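Local coordinates for LysM domain protein (Mycobacterium smegmatis, PDB 4OKC) that probably binds mannose as a two-subunit lectin of the monocot bulb-lectin type, at residues V53-V58 with V65-E70. Numbering follows the deposited sequence.
Sequences VVRAEV and VLYTAE
Val54 and Tyr67, Arg55 and Tyr67, and Glu57 and Val65 clasp the two arms of an antiparallel beta hairpin in a lectin fold of the bulb-lectin type. Three carbonyl oxygens illustrate how such a ladder shares its acceptors. Tyr67 O takes Val54 N at 2.8 Å, nearly straight (171°), and a CA-H contact from Val53. Arg55 O receives Tyr67 N at 2.9 Å and the CA-H of Leu66. Val65 O is gripped by Glu57 N at 2.6 Å, with the Ala56 CA-H as its second partner. The return bond, Val65 N to Glu57 O at 2.8 Å, is more bent, its donor lying out of the carbonyl plane. A beta bulge between Val53 and Arg55 shifts the register by one residue. On the buried face, Leu66 wedges its CD2 against Val53 CG1 and its CD1 against Ala56 CB.

Gln59, Val65 and Tyr67 fit the family's mannose-binding consensus, so the other face probably belongs to a sugar pocket. There the Arg55 chain, extended from CG to NE, lays its guanidinium over the Tyr67 ring, while Val65 CG1 covers the opposite face. Arg55 NH1 is paired with Glu70 of the second subunit, whose strand continues the sheet; NE forms a salt bridge with Glu57 OE1 (3.0 Å), though as a hydrogen bond it is weak and bent. Offset toward the ring's rim, NH2 lies 3.1 Å from Tyr67 CD2, the two planes 18° apart.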
loop_
_atom_site.group_PDB
_atom_site.type_symbol
_atom_site.label_atom_id
_atom_site.label_comp_id
_atom_site.label_asym_id
_atom_site.label_seq_id
_atom_site.Cartn_x
_atom_site.Cartn_y
_atom_site.Cartn_z
ATOM N N VAL A 53 -1.914 3.969 -8.982
ATOM C CA VAL A 53 -0.579 4.373 -8.559
ATOM C C VAL A 53 -0.906 5.495 -7.607
ATOM O O VAL A 53 -1.850 6.240 -7.869
ATOM C CB VAL A 53 0.293 4.838 -9.757
ATOM C CG1 VAL A 53 1.531 5.521 -9.281
ATOM C CG2 VAL A 53 0.641 3.682 -10.603
ATOM N N VAL A 54 -0.187 5.546 -6.486
ATOM C CA VAL A 54 -0.416 6.494 -5.397
ATOM C C VAL A 54 0.696 7.539 -5.340
ATOM O O VAL A 54 0.469 8.693 -4.937
ATOM C CB VAL A 54 -0.549 5.837 -3.970
ATOM C CG1 VAL A 54 0.682 5.001 -3.571
ATOM C CG2 VAL A 54 -0.751 6.927 -2.901
ATOM N N ARG A 55 1.896 7.135 -5.738
ATOM C CA ARG A 55 3.052 7.999 -5.664
ATOM C C ARG A 55 4.185 7.606 -6.624
ATOM O O ARG A 55 4.411 6.443 -6.936
ATOM C CB ARG A 55 3.558 8.118 -4.227
ATOM C CG ARG A 55 4.246 6.836 -3.675
ATOM C CD ARG A 55 4.931 7.118 -2.328
ATOM N NE ARG A 55 5.714 5.971 -1.822
ATOM C CZ ARG A 55 5.178 4.806 -1.453
ATOM N NH1 ARG A 55 3.867 4.622 -1.589
ATOM N NH2 ARG A 55 5.934 3.813 -0.998
ATOM N N ALA A 56 4.881 8.631 -7.077
ATOM C CA ALA A 56 6.045 8.496 -7.882
ATOM C C ALA A 56 7.085 9.214 -7.040
ATOM O O ALA A 56 7.032 10.441 -6.875
ATOM C CB ALA A 56 5.831 9.205 -9.222
ATOM N N GLU A 57 8.001 8.439 -6.472
ATOM C CA GLU A 57 8.883 8.967 -5.475
ATOM C C GLU A 57 10.352 8.765 -5.761
ATOM O O GLU A 57 10.795 7.640 -6.108
ATOM C CB GLU A 57 8.519 8.392 -4.121
ATOM C CG GLU A 57 9.649 8.449 -3.084
ATOM C CD GLU A 57 9.138 8.461 -1.651
ATOM O OE1 GLU A 57 8.039 7.876 -1.406
ATOM O OE2 GLU A 57 9.847 9.056 -0.782
ATOM N N VAL A 58 11.112 9.864 -5.610
ATOM C CA VAL A 58 12.545 9.783 -5.724
ATOM C C VAL A 58 12.914 9.307 -4.350
ATOM O O VAL A 58 12.771 10.056 -3.381
ATOM C CB VAL A 58 13.240 11.150 -6.022
ATOM C CG1 VAL A 58 14.742 10.933 -6.334
ATOM C CG2 VAL A 58 12.552 11.900 -7.151
ATOM N N VAL A 65 10.555 5.709 -8.084
ATOM C CA VAL A 65 9.651 4.537 -8.116
ATOM C C VAL A 65 8.208 4.977 -8.045
ATOM O O VAL A 65 7.904 5.993 -7.407
ATOM C CB VAL A 65 9.897 3.605 -6.909
ATOM C CG1 VAL A 65 8.904 2.446 -6.889
ATOM C CG2 VAL A 65 11.306 3.068 -6.947
ATOM N N LEU A 66 7.348 4.206 -8.708
ATOM C CA LEU A 66 5.905 4.339 -8.612
ATOM C C LEU A 66 5.327 3.188 -7.804
ATOM O O LEU A 66 5.624 2.015 -8.030
ATOM C CB LEU A 66 5.232 4.336 -10.003
ATOM C CG LEU A 66 5.146 5.610 -10.800
ATOM C CD1 LEU A 66 6.538 5.933 -11.361
ATOM C CD2 LEU A 66 4.144 5.409 -11.916
ATOM N N TYR A 67 4.485 3.527 -6.851
ATOM C CA TYR A 67 3.859 2.494 -6.055
ATOM C C TYR A 67 2.374 2.484 -6.305
ATOM O O TYR A 67 1.730 3.553 -6.337
ATOM C CB TYR A 67 4.132 2.751 -4.584
ATOM C CG TYR A 67 5.582 2.509 -4.193
ATOM C CD1 TYR A 67 6.056 1.223 -3.981
ATOM C CD2 TYR A 67 6.468 3.582 -4.024
ATOM C CE1 TYR A 67 7.386 0.998 -3.599
ATOM C CE2 TYR A 67 7.799 3.371 -3.653
ATOM C CZ TYR A 67 8.251 2.069 -3.438
ATOM O OH TYR A 67 9.564 1.847 -3.073
ATOM N N THR A 68 1.837 1.273 -6.463
ATOM C CA THR A 68 0.388 1.081 -6.464
ATOM C C THR A 68 -0.144 1.005 -5.026
ATOM O O THR A 68 0.601 0.617 -4.133
ATOM C CB THR A 68 -0.052 -0.127 -7.307
ATOM O OG1 THR A 68 0.454 -1.346 -6.739
ATOM C CG2 THR A 68 0.424 0.040 -8.701
ATOM N N ALA A 69 -1.392 1.423 -4.812
ATOM C CA ALA A 69 -2.072 1.349 -3.518
ATOM C C ALA A 69 -2.054 -0.077 -2.942
ATOM O O ALA A 69 -2.035 -1.068 -3.686
ATOM C CB ALA A 69 -3.519 1.801 -3.658
ATOM N N GLU A 70 -2.091 -0.162 -1.623
ATOM C CA GLU A 70 -2.185 -1.416 -0.925
ATOM C C GLU A 70 -3.423 -2.171 -1.379
ATOM O O GLU A 70 -4.516 -1.605 -1.382
ATOM C CB GLU A 70 -2.269 -1.121 0.567
ATOM C CG GLU A 70 -0.975 -0.651 1.197
ATOM C CD GLU A 70 -1.011 -0.720 2.717
ATOM O OE1 GLU A 70 -0.148 -0.078 3.352
ATOM O OE2 GLU A 70 -1.888 -1.424 3.291
#